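PDB 3OT5: UDP-N-acetylglucosamine 2-epimerase from Listeria monocytogenes, which probably catalyses the reversible epimerisation at C2 of the sugar that interconverts UDP-N-acetylglucosamine and UDP-N-acetylmannosamine. Local coordinates for residues A[29-34]-A[116-121]; A[109-114]-A[135-140]; A[245-250]-A[346-351]; A[322-327]-A[353-358]. All coordinates share one frame; numbering follows the deposited sequence.

Contact 1 (A[29-34]-A[116-121])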
loop_
_atom_site.group_PDB
_atom_site.type_symbol
_atom_site.label_atom_id
_atom_site.label_comp_id
_atom_site.label_asym_id
_atom_site.label_seq_id
_atom_site.Cartn_x
_atom_site.Cartn_y
_atom_site.Cartn_z
ATOM N N LYS A 29 8.543 16.948 18.223
ATOM C CA LYS A 29 7.547 15.981 18.642
ATOM C C LYS A 29 6.603 15.710 17.494
ATOM O O LYS A 29 5.863 16.583 17.085
ATOM C CB LYS A 29 6.789 16.453 19.887
ATOM C CG LYS A 29 5.788 15.415 20.401
ATOM C CD LYS A 29 5.244 15.793 21.766
ATOM C CE LYS A 29 4.427 14.667 22.368
ATOM N NZ LYS A 29 3.932 14.999 23.724
ATOM N N VAL A 30 6.666 14.494 16.968
ATOM C CA VAL A 30 5.836 14.072 15.844
ATOM C C VAL A 30 4.759 13.104 16.306
ATOM O O VAL A 30 5.050 12.075 16.917
ATOM C CB VAL A 30 6.639 13.344 14.786
ATOM C CG1 VAL A 30 5.721 12.949 13.609
ATOM C CG2 VAL A 30 7.808 14.191 14.306
ATOM N N MET A 31 3.519 13.446 16.006
ATOM C CA MET A 31 2.379 12.637 16.350
ATOM C C MET A 31 1.902 11.980 15.078
ATOM O O MET A 31 1.463 12.658 14.173
ATOM C CB MET A 31 1.265 13.504 16.941
ATOM C CG MET A 31 0.025 12.735 17.269
ATOM S SD MET A 31 -1.248 13.745 18.014
ATOM C CE MET A 31 -0.436 14.223 19.539
ATOM N N SER A 32 1.999 10.657 15.020
ATOM C CA SER A 32 1.576 9.896 13.852
ATOM C C SER A 32 0.244 9.262 14.145
ATOM O O SER A 32 0.090 8.529 15.127
ATOM C CB SER A 32 2.611 8.837 13.499
ATOM O OG SER A 32 3.835 9.472 13.164
ATOM N N ILE A 33 -0.728 9.558 13.298
ATOM C CA ILE A 33 -2.055 9.043 13.487
ATOM C C ILE A 33 -2.408 7.996 12.455
ATOM O O ILE A 33 -2.242 8.216 11.253
ATOM C CB ILE A 33 -3.097 10.167 13.345
ATOM C CG1 ILE A 33 -2.777 11.320 14.290
ATOM C CG2 ILE A 33 -4.498 9.632 13.615
ATOM C CD1 ILE A 33 -3.728 12.471 14.167
ATOM N N PHE A 34 -2.857 6.841 12.919
ATOM C CA PHE A 34 -3.343 5.814 11.999
ATOM C C PHE A 34 -4.578 5.116 12.563
ATOM O O PHE A 34 -4.684 4.863 13.765
ATOM C CB PHE A 34 -2.252 4.871 11.451
ATOM C CG PHE A 34 -1.233 4.417 12.454
ATOM C CD1 PHE A 34 -1.406 3.256 13.165
ATOM C CD2 PHE A 34 -0.050 5.124 12.608
ATOM C CE1 PHE A 34 -0.442 2.825 14.044
ATOM C CE2 PHE A 34 0.914 4.707 13.476
ATOM C CZ PHE A 34 0.720 3.551 14.204
ATOM N N ASP A 116 4.656 19.126 17.704
ATOM C CA ASP A 116 5.116 20.101 16.738
ATOM C C ASP A 116 4.525 19.798 15.375
ATOM O O ASP A 116 4.326 20.689 14.561
ATOM C CB ASP A 116 6.618 20.042 16.663
ATOM C CG ASP A 116 7.250 20.421 17.959
ATOM O OD1 ASP A 116 6.726 21.346 18.607
ATOM O OD2 ASP A 116 8.261 19.813 18.332
ATOM N N ILE A 117 4.237 18.532 15.121
ATOM C CA ILE A 117 3.697 18.166 13.836
ATOM C C ILE A 117 2.909 16.905 13.952
ATOM O O ILE A 117 3.258 15.999 14.702
ATOM C CB ILE A 117 4.809 18.017 12.782
ATOM C CG1 ILE A 117 4.222 17.704 11.399
ATOM C CG2 ILE A 117 5.806 16.925 13.188
ATOM C CD1 ILE A 117 5.270 17.670 10.309
ATOM N N VAL A 118 1.823 16.863 13.204
ATOM C CA VAL A 118 0.960 15.713 13.184
ATOM C C VAL A 118 1.017 15.150 11.786
ATOM O O VAL A 118 0.943 15.911 10.803
ATOM C CB VAL A 118 -0.474 16.083 13.526
ATOM C CG1 VAL A 118 -1.361 14.822 13.510
ATOM C CG2 VAL A 118 -0.521 16.740 14.886
ATOM N N LEU A 119 1.166 13.828 11.690
ATOM C CA LEU A 119 1.226 13.173 10.394
ATOM C C LEU A 119 0.008 12.310 10.213
ATOM O O LEU A 119 -0.287 11.440 11.047
ATOM C CB LEU A 119 2.483 12.321 10.232
ATOM C CG LEU A 119 3.807 13.053 10.407
ATOM C CD1 LEU A 119 4.967 12.061 10.333
ATOM C CD2 LEU A 119 3.941 14.170 9.374
ATOM N N VAL A 120 -0.716 12.587 9.130
ATOM C CA VAL A 120 -1.904 11.832 8.774
ATOM C C VAL A 120 -1.564 11.172 7.451
ATOM O O VAL A 120 -0.703 11.658 6.670
ATOM C CB VAL A 120 -3.162 12.717 8.690
ATOM C CG1 VAL A 120 -3.439 13.413 10.092
ATOM C CG2 VAL A 120 -3.012 13.746 7.612
ATOM N N HIS A 121 -2.221 10.059 7.188
ATOM C CA HIS A 121 -1.939 9.324 5.994
ATOM C C HIS A 121 -3.088 9.202 5.015
ATOM O O HIS A 121 -4.249 8.991 5.388
ATOM C CB HIS A 121 -1.520 7.901 6.363
ATOM C CG HIS A 121 -1.170 7.062 5.178
ATOM N ND1 HIS A 121 -2.125 6.536 4.335
ATOM C CD2 HIS A 121 0.029 6.676 4.679
ATOM C CE1 HIS A 121 -1.528 5.865 3.363
ATOM N NE2 HIS A 121 -0.222 5.928 3.555
#
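Strands 29-34 and 117-121 run parallel, twisted by 23° against each other, with Val30, Met31 and Ser32 paired to Ile117, Val118 and Leu119. Met31 bonds through both its N and its O: its N gives a bond to Ile117 O at 2.9 Å and its O takes one from Leu119 N at 2.8 Å. Ile33 N continues the pattern to Leu119 O. At the start, Lys29 O is shared by the N atoms of Asp116 and Ile117, while Lys29 N donates a hydrogen bond to Asp116 OD2 at 2.9 Å, meeting the carboxylate from above its plane.

Two apolar layers follow from this register. On the face of Val30 and Leu119, Val30 turns CG2 to Ile117 CG2, the two side chains lying alongside each other. Its other methyl, CG1, presses against Leu119 CD1 at a tight 3.5 Å. On the reverse face Ile33 sets CG1 beside its backbone N (chi1 -55°), and the extended chi2 carries CD1 onto Val118 CG1 at 3.4 Å, again tight.

The Val30 face is covered by helix 37-51 and the Met31 face by helices 95-113 and 125-136, while strand 57-63 bonds to the far edge of 29-34. These are strands one and four of a Rossmann-like sheet, the point where the chain, having built the sheet outward on one side, starts again on the other.

Contact 2 (A[109-114]-A[135-140])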
loop_
_atom_site.group_PDB
_atom_site.type_symbol
_atom_site.label_atom_id
_atom_site.label_comp_id
_atom_site.label_asym_id
_atom_site.label_seq_id
_atom_site.Cartn_x
_atom_site.Cartn_y
_atom_site.Cartn_z
ATOM N N VAL A 109 -6.535 15.250 21.998
ATOM C CA VAL A 109 -5.219 14.627 22.103
ATOM C C VAL A 109 -4.122 15.614 21.725
ATOM O O VAL A 109 -3.108 15.706 22.417
ATOM C CB VAL A 109 -5.118 13.344 21.248
ATOM C CG1 VAL A 109 -3.684 12.821 21.225
ATOM C CG2 VAL A 109 -6.060 12.292 21.792
ATOM N N ILE A 110 -4.336 16.359 20.641
ATOM C CA ILE A 110 -3.358 17.336 20.179
ATOM C C ILE A 110 -3.184 18.481 21.178
ATOM O O ILE A 110 -2.058 18.858 21.507
ATOM C CB ILE A 110 -3.735 17.890 18.808
ATOM C CG1 ILE A 110 -3.635 16.779 17.754
ATOM C CG2 ILE A 110 -2.826 19.031 18.435
ATOM C CD1 ILE A 110 -4.135 17.165 16.404
ATOM N N ALA A 111 -4.294 19.018 21.671
ATOM C CA ALA A 111 -4.262 20.114 22.644
ATOM C C ALA A 111 -3.407 19.767 23.857
ATOM O O ALA A 111 -2.643 20.604 24.340
ATOM C CB ALA A 111 -5.688 20.483 23.098
ATOM N N ALA A 112 -3.544 18.533 24.337
ATOM C CA ALA A 112 -2.809 18.059 25.501
ATOM C C ALA A 112 -1.339 17.727 25.190
ATOM O O ALA A 112 -0.433 18.246 25.844
ATOM C CB ALA A 112 -3.508 16.840 26.092
ATOM N N GLU A 113 -1.113 16.870 24.199
ATOM C CA GLU A 113 0.242 16.446 23.822
ATOM C C GLU A 113 1.111 17.564 23.247
ATOM O O GLU A 113 2.345 17.540 23.401
ATOM C CB GLU A 113 0.171 15.283 22.818
ATOM C CG GLU A 113 -0.453 14.002 23.393
ATOM C CD GLU A 113 0.399 13.345 24.480
ATOM O OE1 GLU A 113 1.643 13.247 24.316
ATOM O OE2 GLU A 113 -0.185 12.888 25.485
ATOM N N ASN A 114 0.464 18.525 22.590
ATOM C CA ASN A 114 1.116 19.688 21.957
ATOM C C ASN A 114 2.294 19.305 21.056
ATOM O O ASN A 114 3.422 19.783 21.248
ATOM C CB ASN A 114 1.564 20.718 23.004
ATOM C CG ASN A 114 1.932 22.081 22.380
ATOM O OD1 ASN A 114 1.535 22.387 21.249
ATOM N ND2 ASN A 114 2.664 22.911 23.135
ATOM N N PHE A 135 -5.292 21.450 12.283
ATOM C CA PHE A 135 -5.406 22.835 11.853
ATOM C C PHE A 135 -6.065 23.673 12.944
ATOM O O PHE A 135 -5.615 24.788 13.251
ATOM C CB PHE A 135 -6.214 22.956 10.575
ATOM C CG PHE A 135 -6.609 24.367 10.262
ATOM C CD1 PHE A 135 -5.668 25.278 9.839
ATOM C CD2 PHE A 135 -7.919 24.778 10.389
ATOM C CE1 PHE A 135 -6.024 26.575 9.571
ATOM C CE2 PHE A 135 -8.282 26.083 10.121
ATOM C CZ PHE A 135 -7.340 26.977 9.717
ATOM N N TYR A 136 -7.139 23.156 13.521
ATOM C CA TYR A 136 -7.805 23.897 14.588
ATOM C C TYR A 136 -6.855 24.162 15.723
ATOM O O TYR A 136 -6.902 25.220 16.327
ATOM C CB TYR A 136 -9.082 23.208 15.091
ATOM C CG TYR A 136 -10.217 23.191 14.095
ATOM C CD1 TYR A 136 -10.381 24.236 13.181
ATOM C CD2 TYR A 136 -11.233 22.237 14.179
ATOM C CE1 TYR A 136 -11.440 24.262 12.302
ATOM C CE2 TYR A 136 -12.327 22.270 13.298
ATOM C CZ TYR A 136 -12.418 23.288 12.370
ATOM O OH TYR A 136 -13.480 23.365 11.504
ATOM N N GLN A 137 -5.943 23.224 15.970
ATOM C CA GLN A 137 -4.947 23.374 17.038
ATOM C C GLN A 137 -3.712 24.130 16.589
ATOM O O GLN A 137 -2.748 24.255 17.339
ATOM C CB GLN A 137 -4.536 22.001 17.564
ATOM C CG GLN A 137 -5.646 21.326 18.272
ATOM C CD GLN A 137 -6.052 22.078 19.486
ATOM O OE1 GLN A 137 -5.211 22.654 20.180
ATOM N NE2 GLN A 137 -7.346 22.070 19.782
ATOM N N GLN A 138 -3.757 24.647 15.372
ATOM C CA GLN A 138 -2.653 25.386 14.783
ATOM C C GLN A 138 -1.295 24.679 14.885
ATOM O O GLN A 138 -0.285 25.297 15.243
ATOM C CB GLN A 138 -2.602 26.797 15.339
ATOM C CG GLN A 138 -3.855 27.579 15.000
ATOM C CD GLN A 138 -3.771 29.026 15.406
ATOM O OE1 GLN A 138 -3.086 29.384 16.371
ATOM N NE2 GLN A 138 -4.473 29.880 14.669
ATOM N N LYS A 139 -1.295 23.383 14.565
ATOM C CA LYS A 139 -0.081 22.569 14.538
ATOM C C LYS A 139 0.250 22.298 13.089
ATOM O O LYS A 139 -0.636 22.265 12.229
ATOM C CB LYS A 139 -0.263 21.207 15.205
ATOM C CG LYS A 139 -0.113 21.064 16.702
ATOM C CD LYS A 139 -0.864 22.050 17.509
ATOM C CE LYS A 139 -0.016 23.251 17.847
ATOM N NZ LYS A 139 1.036 22.855 18.825
ATOM N N MET A 140 1.524 22.063 12.819
ATOM C CA MET A 140 1.924 21.768 11.477
ATOM C C MET A 140 1.353 20.394 11.102
ATOM O O MET A 140 1.336 19.463 11.919
ATOM C CB MET A 140 3.435 21.803 11.354
ATOM C CG MET A 140 3.896 21.648 9.942
ATOM S SD MET A 140 5.654 21.850 9.833
ATOM C CE MET A 140 5.909 21.639 8.065
#
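Lys139 NZ is held by Asn114 OD1, in line with the CG-OD1 bond, and more weakly by Pro115 O. The 2.5 Å separation of Lys139 NZ and Asn114 OD1 is shorter than an ordinary bond of this kind, so its exact length is doubtful. The lysine gets there by folding: bends at chi2 (49°), chi3 (-93°) and chi4 (-70°) curl it past Ile110, whose CG2 lies 3.7 Å from Lys139 CD, and bring the ammonium to OD1 of Asn114, the two side chains crossing at about a right angle.

The same methyl serves Gln137. Ile110 CG2 sits 3.5 Å from Gln137 CB, the two side chains sliding past each other in opposite directions. Gln137 bends at chi2, laying its amide near Ala111, with OE1 3.7 Å from Ala111 CB; its NE2 bonds to Asn107 OD1 one turn earlier in the helix.

Both segments are helix ends. Asn114 leaves helix 95-113 with positive phi, and a Schellman motif with Gln138 as C-prime residue closes helix 125-136. The contact thus joins two C-terminal ends at the surface: one methyl under aliphatic chains, with polar tips around it. A positive charge beside the end of helix 95-113 would be expected to interact favourably with its carbonyls.

Contact 3 (A[245-250]-A[346-351])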
loop_
_atom_site.group_PDB
_atom_site.type_symbol
_atom_site.label_atom_id
_atom_site.label_comp_id
_atom_site.label_asym_id
_atom_site.label_seq_id
_atom_site.Cartn_x
_atom_site.Cartn_y
_atom_site.Cartn_z
ATOM N N PHE A 245 -9.932 -18.036 -13.901
ATOM C CA PHE A 245 -9.510 -19.284 -13.240
ATOM C C PHE A 245 -9.133 -20.321 -14.292
ATOM O O PHE A 245 -8.123 -21.022 -14.159
ATOM C CB PHE A 245 -10.572 -19.885 -12.311
ATOM C CG PHE A 245 -10.953 -19.012 -11.146
ATOM C CD1 PHE A 245 -9.988 -18.392 -10.374
ATOM C CD2 PHE A 245 -12.276 -18.929 -10.737
ATOM C CE1 PHE A 245 -10.346 -17.603 -9.267
ATOM C CE2 PHE A 245 -12.641 -18.162 -9.633
ATOM C CZ PHE A 245 -11.670 -17.498 -8.897
ATOM N N GLU A 246 -9.949 -20.421 -15.337
ATOM C CA GLU A 246 -9.677 -21.359 -16.417
ATOM C C GLU A 246 -8.315 -21.051 -17.024
ATOM O O GLU A 246 -7.588 -21.958 -17.395
ATOM C CB GLU A 246 -10.778 -21.312 -17.479
ATOM C CG GLU A 246 -12.121 -21.856 -16.999
ATOM C CD GLU A 246 -13.225 -21.762 -18.046
ATOM O OE1 GLU A 246 -14.208 -22.532 -17.954
ATOM O OE2 GLU A 246 -13.112 -20.935 -18.971
ATOM N N ALA A 247 -7.967 -19.768 -17.092
ATOM C CA ALA A 247 -6.684 -19.351 -17.648
ATOM C C ALA A 247 -5.509 -19.885 -16.832
ATOM O O ALA A 247 -4.602 -20.497 -17.389
ATOM C CB ALA A 247 -6.608 -17.833 -17.728
ATOM N N VAL A 248 -5.533 -19.640 -15.521
ATOM C CA VAL A 248 -4.462 -20.083 -14.633
ATOM C C VAL A 248 -4.411 -21.616 -14.525
ATOM O O VAL A 248 -3.338 -22.200 -14.422
ATOM C CB VAL A 248 -4.529 -19.382 -13.245
ATOM C CG1 VAL A 248 -4.236 -17.893 -13.400
ATOM C CG2 VAL A 248 -5.882 -19.589 -12.577
ATOM N N ARG A 249 -5.568 -22.265 -14.560
ATOM C CA ARG A 249 -5.617 -23.722 -14.551
ATOM C C ARG A 249 -4.788 -24.212 -15.732
ATOM O O ARG A 249 -3.917 -25.073 -15.593
ATOM C CB ARG A 249 -7.054 -24.197 -14.731
ATOM C CG ARG A 249 -7.240 -25.697 -14.900
ATOM C CD ARG A 249 -7.070 -26.492 -13.610
ATOM N NE ARG A 249 -7.268 -27.921 -13.861
ATOM C CZ ARG A 249 -7.540 -28.840 -12.935
ATOM N NH1 ARG A 249 -7.722 -28.496 -11.668
ATOM N NH2 ARG A 249 -7.690 -30.109 -13.293
ATOM N N GLU A 250 -5.069 -23.641 -16.896
ATOM C CA GLU A 250 -4.374 -24.012 -18.129
ATOM C C GLU A 250 -2.872 -23.683 -18.085
ATOM O O GLU A 250 -2.061 -24.417 -18.654
ATOM C CB GLU A 250 -5.065 -23.365 -19.342
ATOM C CG GLU A 250 -4.496 -23.803 -20.679
ATOM C CD GLU A 250 -5.329 -23.344 -21.876
ATOM O OE1 GLU A 250 -4.806 -23.388 -23.012
ATOM O OE2 GLU A 250 -6.502 -22.943 -21.685
ATOM N N THR A 346 -8.645 -9.022 -18.434
ATOM C CA THR A 346 -9.162 -10.248 -17.850
ATOM C C THR A 346 -9.493 -11.344 -18.875
ATOM O O THR A 346 -10.068 -12.371 -18.522
ATOM C CB THR A 346 -10.425 -9.927 -17.032
ATOM O OG1 THR A 346 -11.450 -9.438 -17.908
ATOM C CG2 THR A 346 -10.117 -8.860 -15.967
ATOM N N ASN A 347 -9.133 -11.128 -20.135
ATOM C CA ASN A 347 -9.394 -12.122 -21.166
ATOM C C ASN A 347 -8.478 -13.345 -20.962
ATOM O O ASN A 347 -7.251 -13.222 -20.920
ATOM C CB ASN A 347 -9.191 -11.513 -22.555
ATOM C CG ASN A 347 -9.689 -12.412 -23.671
ATOM O OD1 ASN A 347 -9.459 -12.139 -24.848
ATOM N ND2 ASN A 347 -10.392 -13.483 -23.309
ATOM N N LYS A 348 -9.097 -14.511 -20.815
ATOM C CA LYS A 348 -8.397 -15.793 -20.613
ATOM C C LYS A 348 -7.182 -16.008 -21.540
ATOM O O LYS A 348 -6.116 -16.435 -21.102
ATOM C CB LYS A 348 -9.403 -16.929 -20.820
ATOM C CG LYS A 348 -8.876 -18.333 -20.614
ATOM C CD LYS A 348 -9.982 -19.344 -20.925
ATOM C CE LYS A 348 -9.525 -20.778 -20.736
ATOM N NZ LYS A 348 -10.642 -21.751 -20.972
ATOM N N GLU A 349 -7.345 -15.714 -22.819
ATOM C CA GLU A 349 -6.251 -15.905 -23.767
ATOM C C GLU A 349 -5.081 -14.972 -23.470
ATOM O O GLU A 349 -3.922 -15.342 -23.651
ATOM C CB GLU A 349 -6.723 -15.720 -25.217
ATOM C CG GLU A 349 -7.688 -16.804 -25.719
ATOM C CD GLU A 349 -9.024 -16.828 -24.987
ATOM O OE1 GLU A 349 -9.451 -15.761 -24.481
ATOM O OE2 GLU A 349 -9.657 -17.911 -24.941
ATOM N N ASN A 350 -5.383 -13.776 -22.979
ATOM C CA ASN A 350 -4.345 -12.806 -22.689
ATOM C C ASN A 350 -3.621 -13.193 -21.379
ATOM O O ASN A 350 -2.419 -12.971 -21.239
ATOM C CB ASN A 350 -4.946 -11.393 -22.630
ATOM C CG ASN A 350 -3.940 -10.311 -22.978
ATOM O OD1 ASN A 350 -3.158 -10.457 -23.924
ATOM N ND2 ASN A 350 -4.002 -9.195 -22.269
ATOM N N LEU A 351 -4.351 -13.759 -20.418
ATOM C CA LEU A 351 -3.726 -14.218 -19.166
ATOM C C LEU A 351 -2.665 -15.282 -19.481
ATOM O O LEU A 351 -1.508 -15.173 -19.048
ATOM C CB LEU A 351 -4.757 -14.798 -18.190
ATOM C CG LEU A 351 -5.433 -13.938 -17.096
ATOM C CD1 LEU A 351 -6.272 -12.862 -17.715
ATOM C CD2 LEU A 351 -6.247 -14.758 -16.102
#
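All the torsions of Lys348 lie close to 180°, starting with chi1 at -178°, and this straight chain reaches over Ala247 to Glu246, whose CG stands beside its own backbone N with the rest extended. The two side chains meet at a slant. Lys348 NZ is 3.3 Å from Glu246 OE2, a salt bridge, but it comes from 60° above the carboxylate plane, so attraction of charge probably counts for more here than a well-aimed hydrogen bond. Lys348 CE also lies on Glu246 CB at 3.5 Å. Glu250 adds a second negative charge, its OE2 4.4 Å from Lys348 NZ, too far for a salt bridge.

Beneath this polar layer the helices come close, with Ala247 CA and Lys348 CA 4.9 Å apart. A small side chain allows this: Ala247 CB touches Lys348 CG at 3.7 Å and, tightly, Leu351 CD2 at 3.5 Å. Ala247 also meets Ile352 of the next turn.

Helix 240-254 and the first turn of helix 348-360 are therefore neighbours in one layer flanking the six-stranded sheet. Leu351 continues inward to Met244 and Leu326, while Phe245 turns the other way, to helix 268-278 and edge-to-face on Tyr262.

Contact 4 (A[322-327]-A[353-358])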
loop_
_atom_site.group_PDB
_atom_site.type_symbol
_atom_site.label_atom_id
_atom_site.label_comp_id
_atom_site.label_asym_id
_atom_site.label_seq_id
_atom_site.Cartn_x
_atom_site.Cartn_y
_atom_site.Cartn_z
ATOM N N PRO A 322 7.472 -9.679 -11.014
ATOM C CA PRO A 322 6.693 -9.170 -12.129
ATOM C C PRO A 322 5.207 -9.264 -11.816
ATOM O O PRO A 322 4.757 -10.284 -11.269
ATOM C CB PRO A 322 7.042 -10.140 -13.265
ATOM C CG PRO A 322 8.392 -10.598 -12.958
ATOM C CD PRO A 322 8.429 -10.710 -11.450
ATOM N N VAL A 323 4.455 -8.222 -12.168
ATOM C CA VAL A 323 3.025 -8.196 -11.918
ATOM C C VAL A 323 2.180 -8.110 -13.198
ATOM O O VAL A 323 2.405 -7.248 -14.041
ATOM C CB VAL A 323 2.651 -6.990 -11.009
ATOM C CG1 VAL A 323 1.166 -6.940 -10.772
ATOM C CG2 VAL A 323 3.404 -7.049 -9.685
ATOM N N LEU A 324 1.223 -9.025 -13.345
ATOM C CA LEU A 324 0.286 -9.006 -14.476
ATOM C C LEU A 324 -1.016 -8.487 -13.869
ATOM O O LEU A 324 -1.613 -9.131 -13.002
ATOM C CB LEU A 324 0.117 -10.384 -15.114
ATOM C CG LEU A 324 1.375 -10.988 -15.767
ATOM C CD1 LEU A 324 1.059 -12.331 -16.420
ATOM C CD2 LEU A 324 1.965 -10.038 -16.794
ATOM N N VAL A 325 -1.434 -7.302 -14.305
ATOM C CA VAL A 325 -2.618 -6.647 -13.740
ATOM C C VAL A 325 -3.916 -7.031 -14.438
ATOM O O VAL A 325 -4.085 -6.798 -15.623
ATOM C CB VAL A 325 -2.425 -5.128 -13.714
ATOM C CG1 VAL A 325 -3.644 -4.426 -13.088
ATOM C CG2 VAL A 325 -1.149 -4.796 -12.927
ATOM N N LEU A 326 -4.827 -7.618 -13.663
ATOM C CA LEU A 326 -6.117 -8.094 -14.163
ATOM C C LEU A 326 -7.131 -6.963 -14.215
ATOM O O LEU A 326 -8.139 -6.985 -13.500
ATOM C CB LEU A 326 -6.630 -9.219 -13.265
ATOM C CG LEU A 326 -5.648 -10.377 -13.067
ATOM C CD1 LEU A 326 -6.237 -11.461 -12.159
ATOM C CD2 LEU A 326 -5.188 -10.944 -14.390
ATOM N N ARG A 327 -6.851 -5.968 -15.054
ATOM C CA ARG A 327 -7.723 -4.803 -15.189
ATOM C C ARG A 327 -7.689 -4.214 -16.586
ATOM O O ARG A 327 -6.707 -4.352 -17.312
ATOM C CB ARG A 327 -7.308 -3.681 -14.226
ATOM C CG ARG A 327 -7.263 -4.047 -12.766
ATOM C CD ARG A 327 -7.150 -2.807 -11.927
ATOM N NE ARG A 327 -8.323 -1.966 -12.128
ATOM C CZ ARG A 327 -8.482 -0.755 -11.606
ATOM N NH1 ARG A 327 -7.537 -0.219 -10.838
ATOM N NH2 ARG A 327 -9.592 -0.076 -11.857
ATOM N N LYS A 353 -1.206 -16.209 -22.498
ATOM C CA LYS A 353 -0.118 -15.702 -23.326
ATOM C C LYS A 353 0.910 -14.948 -22.515
ATOM O O LYS A 353 2.104 -15.254 -22.541
ATOM C CB LYS A 353 -0.656 -14.729 -24.370
ATOM C CG LYS A 353 -1.484 -15.321 -25.477
ATOM C CD LYS A 353 -2.214 -14.199 -26.235
ATOM C CE LYS A 353 -1.266 -13.114 -26.750
ATOM N NZ LYS A 353 -2.000 -12.010 -27.437
ATOM N N GLU A 354 0.427 -13.960 -21.777
ATOM C CA GLU A 354 1.303 -13.104 -21.007
ATOM C C GLU A 354 2.021 -13.879 -19.908
ATOM O O GLU A 354 3.185 -13.620 -19.622
ATOM C CB GLU A 354 0.523 -11.940 -20.422
ATOM C CG GLU A 354 1.397 -10.745 -20.206
ATOM C CD GLU A 354 1.793 -10.104 -21.527
ATOM O OE1 GLU A 354 2.979 -9.759 -21.700
ATOM O OE2 GLU A 354 0.918 -9.987 -22.408
ATOM N N ALA A 355 1.329 -14.828 -19.292
ATOM C CA ALA A 355 1.932 -15.649 -18.254
ATOM C C ALA A 355 3.048 -16.514 -18.861
ATOM O O ALA A 355 4.189 -16.511 -18.387
ATOM C CB ALA A 355 0.888 -16.528 -17.622
ATOM N N LEU A 356 2.708 -17.249 -19.914
ATOM C CA LEU A 356 3.673 -18.122 -20.577
ATOM C C LEU A 356 4.909 -17.344 -21.006
ATOM O O LEU A 356 6.031 -17.807 -20.822
ATOM C CB LEU A 356 3.040 -18.833 -21.774
ATOM C CG LEU A 356 1.882 -19.774 -21.442
ATOM C CD1 LEU A 356 1.459 -20.564 -22.681
ATOM C CD2 LEU A 356 2.273 -20.725 -20.333
ATOM N N ASP A 357 4.694 -16.159 -21.570
ATOM C CA ASP A 357 5.791 -15.290 -21.999
ATOM C C ASP A 357 6.807 -15.161 -20.876
ATOM O O ASP A 357 7.997 -15.437 -21.066
ATOM C CB ASP A 357 5.253 -13.900 -22.357
ATOM C CG ASP A 357 6.348 -12.926 -22.771
ATOM O OD1 ASP A 357 6.264 -11.741 -22.363
ATOM O OD2 ASP A 357 7.303 -13.339 -23.468
ATOM N N LEU A 358 6.322 -14.758 -19.704
ATOM C CA LEU A 358 7.169 -14.576 -18.523
ATOM C C LEU A 358 7.780 -15.881 -18.030
ATOM O O LEU A 358 8.943 -15.919 -17.623
ATOM C CB LEU A 358 6.374 -13.915 -17.392
ATOM C CG LEU A 358 5.935 -12.484 -17.683
ATOM C CD1 LEU A 358 5.087 -11.922 -16.546
ATOM C CD2 LEU A 358 7.153 -11.620 -17.925
#
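Leu324 reaches from its strand into one turn of helix 353-358 and divides its methyls. CD2 of Leu324 takes Glu354 CG at 3.5 Å and Leu358 CD1 at 3.7 Å, the two leucines meeting tip to tip. CD1 of Leu324 turns instead to the helix backbone, 3.8 Å from Ala355 N. To one side, Pro322 CB makes a looser contact with Leu358 CD1 at 4.2 Å. No hydrogen bond crosses between the segments; the hold is apolar and mostly buried.

Glu354 contributes through its aliphatic part. Chi1 (-153°) lays CG on the leucine, and a bend at chi2 (71°) then carries the carboxylate off toward Lys342, a long and weak ion pair. Further out, Leu358 O accepts from Tyr303 OH, tying the helix to the start of strand 302-307, and Phe306 of that strand touches both Leu324 and Ala355.

Strand and helix run antiparallel, at 172° and with axes 10.1 Å apart, the usual spacing of a helix lying on a sheet. Strand 323-325 is bonded between 302-307 and the edge strand 341-343; helix 348-360 follows that edge strand and returns across Leu324, while helix 362-370 closes over Pro322 and Leu358 with Met368.

Overall arrangement
From the N terminus, contact 1 closes the first long loop, bringing 116-121 back beside 29-34. Contact 2 opens at 109-114, before that loop is shut, and ends beyond it at 135-140, so the two cross; they touch through a Lys29-Glu113 salt bridge and a Val118-Met140 backbone bond, tying strands and flanking helices of the N-terminal Rossmann-like domain. The chain then passes to the second sheet, where contacts 3 and 4 likewise cross, sharing helix 348-360 and touching at Leu326. The pairs follow in series, the centres of contacts 1 and 4 about 39 Å apart. Two such domains suit the GT-B-like architecture of this epimerase family.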